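Local coordinates for protein first ORF in transposon ISC1904 (Sulfolobus solfataricus, PDB 3ILX) that probably takes part in DNA binding and recombination, as the resolvase-type serine recombinase domain of a longer transposon-encoded protein, at residues A[6-11]-A[36-41]; A[10-15]-A[105-110]. One frame throughout, in Å; residues are numbered along the deposited sequence.

Contact 1: A[6-11]-A[36-41]; sequences ILYARV and LVITDI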
# COMPACT_ATOMS: atom_id res chain seq x y z
N ILE A 6 -4.25 -9.61 19.74
CA ILE A 6 -4.19 -10.49 18.58
C ILE A 6 -2.78 -10.63 18.02
O ILE A 6 -2.09 -9.61 17.75
CB ILE A 6 -5.09 -9.95 17.45
CG1 ILE A 6 -6.54 -9.76 17.94
CG2 ILE A 6 -5.07 -10.88 16.24
CD1 ILE A 6 -7.49 -9.22 16.82
N LEU A 7 -2.35 -11.87 17.81
CA LEU A 7 -1.10 -12.15 17.10
C LEU A 7 -1.40 -12.36 15.62
O LEU A 7 -2.32 -13.09 15.25
CB LEU A 7 -0.43 -13.38 17.69
CG LEU A 7 -0.33 -13.41 19.21
CD1 LEU A 7 0.34 -14.67 19.67
CD2 LEU A 7 0.42 -12.19 19.73
N TYR A 8 -0.64 -11.68 14.77
CA TYR A 8 -0.84 -11.86 13.35
C TYR A 8 0.42 -12.45 12.73
O TYR A 8 1.51 -11.90 12.87
CB TYR A 8 -1.22 -10.56 12.65
CG TYR A 8 -1.45 -10.84 11.18
CD1 TYR A 8 -2.67 -11.31 10.73
CD2 TYR A 8 -0.41 -10.71 10.25
CE1 TYR A 8 -2.88 -11.61 9.40
CE2 TYR A 8 -0.62 -11.00 8.89
CZ TYR A 8 -1.85 -11.45 8.48
OH TYR A 8 -2.07 -11.74 7.12
N ALA A 9 0.29 -13.58 12.04
CA ALA A 9 1.46 -14.19 11.43
C ALA A 9 1.17 -14.51 9.97
O ALA A 9 0.06 -14.85 9.63
CB ALA A 9 1.85 -15.47 12.18
N ARG A 10 2.20 -14.43 9.13
CA ARG A 10 2.03 -14.62 7.69
C ARG A 10 3.32 -15.14 7.06
O ARG A 10 4.41 -14.67 7.39
CB ARG A 10 1.64 -13.27 7.01
CG ARG A 10 1.17 -13.40 5.51
CD ARG A 10 1.29 -12.09 4.69
NE ARG A 10 2.59 -11.39 4.88
CZ ARG A 10 3.67 -11.61 4.14
NH1 ARG A 10 3.66 -12.54 3.17
NH2 ARG A 10 4.79 -10.94 4.41
N VAL A 11 3.19 -16.10 6.15
CA VAL A 11 4.26 -16.48 5.24
C VAL A 11 3.71 -16.48 3.81
O VAL A 11 2.51 -16.72 3.58
CB VAL A 11 4.88 -17.88 5.60
CG1 VAL A 11 5.53 -17.87 7.01
CG2 VAL A 11 3.85 -19.00 5.50
N LEU A 36 -6.35 -14.07 20.48
CA LEU A 36 -6.54 -14.76 19.23
C LEU A 36 -5.24 -14.75 18.41
O LEU A 36 -4.42 -13.83 18.55
CB LEU A 36 -7.71 -14.10 18.49
CG LEU A 36 -8.06 -14.45 17.06
CD1 LEU A 36 -8.95 -15.68 17.02
CD2 LEU A 36 -8.76 -13.24 16.44
N VAL A 37 -5.06 -15.79 17.59
CA VAL A 37 -3.99 -15.88 16.60
C VAL A 37 -4.65 -15.96 15.22
O VAL A 37 -5.52 -16.80 14.99
CB VAL A 37 -3.10 -17.12 16.82
CG1 VAL A 37 -1.97 -17.13 15.81
CG2 VAL A 37 -2.57 -17.14 18.25
N ILE A 38 -4.29 -15.04 14.34
CA ILE A 38 -4.84 -15.01 12.99
C ILE A 38 -3.65 -15.20 12.08
O ILE A 38 -2.61 -14.54 12.27
CB ILE A 38 -5.47 -13.63 12.68
CG1 ILE A 38 -6.78 -13.42 13.44
CG2 ILE A 38 -5.66 -13.44 11.16
CD1 ILE A 38 -7.32 -11.99 13.29
N THR A 39 -3.78 -16.12 11.12
CA THR A 39 -2.65 -16.39 10.20
C THR A 39 -3.10 -16.37 8.75
O THR A 39 -4.28 -16.52 8.46
CB THR A 39 -1.99 -17.76 10.46
OG1 THR A 39 -2.93 -18.81 10.20
CG2 THR A 39 -1.52 -17.88 11.92
N ASP A 40 -2.15 -16.16 7.84
CA ASP A 40 -2.42 -16.15 6.42
C ASP A 40 -1.22 -16.76 5.72
O ASP A 40 -0.06 -16.56 6.15
CB ASP A 40 -2.54 -14.70 5.92
CG ASP A 40 -3.97 -14.17 6.00
OD1 ASP A 40 -4.90 -14.90 5.63
OD2 ASP A 40 -4.17 -12.98 6.39
N ILE A 41 -1.49 -17.47 4.64
CA ILE A 41 -0.45 -17.91 3.74
C ILE A 41 -0.73 -17.17 2.45
O ILE A 41 -1.75 -17.39 1.81
CB ILE A 41 -0.47 -19.43 3.46
CG1 ILE A 41 -0.32 -20.22 4.78
CG2 ILE A 41 0.57 -19.81 2.38
CD1 ILE A 41 -0.76 -21.70 4.71
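The hydroxyl of Tyr8 donates a short hydrogen bond to Asp40, 2.5 Å from OH to OD2. It meets the lone pair of OD2 that points away from the other carboxylate oxygen, and OD2 lies at the edge of the ring, in its plane, although ring and carboxylate are turned 63° to each other. CG of Tyr8 is anti to the backbone N (chi1 -179°), which lays the ring along its own strand and carries OH two residues forward to Asp40. Arg49 also binds the hydroxyl, while Gly51 N holds the other oxygen, OD1, at the start of helix 50-60.

Beneath this pair runs a parallel ladder of five backbone hydrogen bonds in register. It starts with Leu7 N to Leu36 O at 2.9 Å and ends with a longer one, Val11 N to Asp40 O, at 3.3 Å; each of the five carbonyl oxygens also receives a CA-H of the facing strand. Packing follows on both faces. CG2 of Ile38 meets CD1 of the Tyr8 ring at 3.7 Å, and the other branch of Ile38 reaches back, its CD1 lying 3.9 Å from Ile6 CG2. Arg10 lends only its aliphatic root here, its CG lying beside Asp40 CB at 4.0 Å, before its guanidinium leaves for Glu107. Helix 50-60 covers this face through Phe52, Leu55 and Met58. On the opposite face Leu7 CD1 meets Val37 CG2 at 4.1 Å, and Ala9 and Val11 rest on Gln23 of helix 19-30.

The two strands are thus the ends of a beta-alpha-beta unit at the edge of the sheet. The buried carboxylate of Asp40 is gripped by the phenol on one oxygen and by the first turn of helix 50-60 on the other, which fixes its rotation and holds the Tyr8 ring in place.

Contact 2: A[10-15]-A[105-110]; sequences RVSSNT and EEELVE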
# COMPACT_ATOMS: atom_id res chain seq x y z
N ARG A 10 2.20 -14.43 9.13
CA ARG A 10 2.03 -14.62 7.69
C ARG A 10 3.32 -15.14 7.06
O ARG A 10 4.41 -14.67 7.39
CB ARG A 10 1.64 -13.27 7.01
CG ARG A 10 1.17 -13.40 5.51
CD ARG A 10 1.29 -12.09 4.69
NE ARG A 10 2.59 -11.39 4.88
CZ ARG A 10 3.67 -11.61 4.14
NH1 ARG A 10 3.66 -12.54 3.17
NH2 ARG A 10 4.79 -10.94 4.41
N VAL A 11 3.19 -16.10 6.15
CA VAL A 11 4.26 -16.48 5.24
C VAL A 11 3.71 -16.48 3.81
O VAL A 11 2.51 -16.72 3.58
CB VAL A 11 4.88 -17.88 5.60
CG1 VAL A 11 5.53 -17.87 7.01
CG2 VAL A 11 3.85 -19.00 5.50
N SER A 12 4.58 -16.22 2.85
CA SER A 12 4.15 -16.14 1.46
C SER A 12 3.87 -17.55 0.95
O SER A 12 2.97 -17.73 0.16
CB SER A 12 5.18 -15.45 0.59
OG SER A 12 5.12 -14.05 0.83
N SER A 13 4.68 -18.50 1.40
CA SER A 13 4.42 -19.95 1.27
C SER A 13 5.12 -20.75 2.40
O SER A 13 6.11 -20.28 3.00
CB SER A 13 4.85 -20.45 -0.11
OG SER A 13 6.19 -20.11 -0.40
N ASN A 14 4.62 -21.95 2.70
CA ASN A 14 5.35 -22.87 3.58
C ASN A 14 6.30 -23.74 2.77
O ASN A 14 5.88 -24.69 2.09
CB ASN A 14 4.43 -23.75 4.43
CG ASN A 14 4.28 -23.24 5.86
OD1 ASN A 14 5.13 -22.51 6.38
ND2 ASN A 14 3.20 -23.65 6.50
N THR A 15 7.58 -23.41 2.87
CA THR A 15 8.58 -23.99 2.00
C THR A 15 9.72 -24.64 2.79
O THR A 15 10.18 -25.73 2.45
CB THR A 15 9.12 -22.92 1.03
OG1 THR A 15 9.65 -23.54 -0.14
CG2 THR A 15 10.19 -22.05 1.70
N GLU A 105 14.53 -13.97 0.93
CA GLU A 105 14.89 -13.48 -0.37
C GLU A 105 13.81 -13.82 -1.39
O GLU A 105 13.40 -12.96 -2.16
CB GLU A 105 16.23 -14.07 -0.81
CG GLU A 105 16.55 -13.76 -2.27
CD GLU A 105 18.00 -14.01 -2.62
OE1 GLU A 105 18.79 -14.31 -1.71
OE2 GLU A 105 18.35 -13.86 -3.80
N GLU A 106 13.37 -15.07 -1.38
CA GLU A 106 12.35 -15.56 -2.31
C GLU A 106 11.08 -14.71 -2.25
O GLU A 106 10.42 -14.53 -3.27
CB GLU A 106 12.01 -17.03 -1.99
CG GLU A 106 10.94 -17.66 -2.90
CD GLU A 106 10.41 -19.02 -2.38
OE1 GLU A 106 11.09 -19.69 -1.57
OE2 GLU A 106 9.29 -19.40 -2.80
N GLU A 107 10.74 -14.23 -1.06
CA GLU A 107 9.50 -13.49 -0.86
C GLU A 107 9.63 -12.12 -1.55
O GLU A 107 8.73 -11.70 -2.30
CB GLU A 107 9.13 -13.35 0.63
CG GLU A 107 7.91 -12.39 0.83
CD GLU A 107 7.40 -12.29 2.27
OE1 GLU A 107 7.92 -13.00 3.16
OE2 GLU A 107 6.46 -11.48 2.52
N LEU A 108 10.76 -11.46 -1.33
CA LEU A 108 10.97 -10.15 -1.94
C LEU A 108 10.98 -10.20 -3.46
O LEU A 108 10.46 -9.28 -4.10
CB LEU A 108 12.27 -9.55 -1.49
CG LEU A 108 12.44 -9.11 -0.05
CD1 LEU A 108 13.92 -8.95 0.20
CD2 LEU A 108 11.69 -7.79 0.20
N VAL A 109 11.60 -11.25 -4.01
CA VAL A 109 11.75 -11.42 -5.46
C VAL A 109 10.38 -11.68 -6.06
O VAL A 109 10.03 -11.17 -7.13
CB VAL A 109 12.74 -12.58 -5.78
CG1 VAL A 109 12.71 -12.99 -7.23
CG2 VAL A 109 14.20 -12.19 -5.36
N GLU A 110 9.61 -12.50 -5.37
CA GLU A 110 8.26 -12.82 -5.77
C GLU A 110 7.38 -11.58 -5.76
O GLU A 110 6.58 -11.37 -6.68
CB GLU A 110 7.70 -13.87 -4.83
CG GLU A 110 6.30 -14.27 -5.14
CD GLU A 110 5.69 -15.10 -4.01
OE1 GLU A 110 6.44 -15.77 -3.24
OE2 GLU A 110 4.46 -15.06 -3.88
O HOH W 1 7.09 -15.23 4.06
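The guanidinium of Arg10 meets the carboxylate of Glu107 edge on, with the two planes 79° apart, nearly perpendicular. Both terminal nitrogens converge on one oxygen: NH2 makes the main salt bridge to OE2 (2.6 Å), in the guanidinium plane and using the syn lone pair, while NH1 adds a weak bond to the same atom at 3.1 Å. Ser12 OG lies at that edge too, accepting from NH1 at 3.1 Å, and Gly42 O and Asp73 O bind further N-H groups of the guanidinium. A bend in the arginine chain (chi3 45°) swings the group toward helix 105-125, and Glu107, extended beyond CG, reaches out to meet it.

Ser12 points at the helix, its OG resting against Glu107 CG at 3.2 Å. A water joins the same two residues by another path, accepting from Ser12 N and donating to Glu107 OE1 (2.5 Å); that oxygen also forms a salt bridge with Arg74. Looser contacts border the site, with Glu110 OE1 4.0 Å from Ser12 CB and Thr15 CG2 4.1 Å from Glu106 OE1.

An arginine at the end of the first strand and a serine just beyond it, in the sequence Arg-Val-Ser, are the signature of the resolvase-type serine recombinases. The cluster is consistent with their active site, set here against the first turns of the long helix that packs on the second subunit.

From the N terminus, the first strand runs straight into both contacts: residues 10 and 11 belong to each. Contact 1 closes the shorter loop, bringing the chain back through helix 19-30 to strand 36-41 beside the first strand. Contact 2 closes a far longer one, returning after the remaining sheet strands to helix 105-125, so that strand 36-41 lies within its span. The two sites, with centres about 15 Å apart, meet where Ile41 CG2 packs on Ser12 O at 3.9 Å. Together they tie the edge of the sheet and the loop after its first strand to the long helix that faces the second subunit.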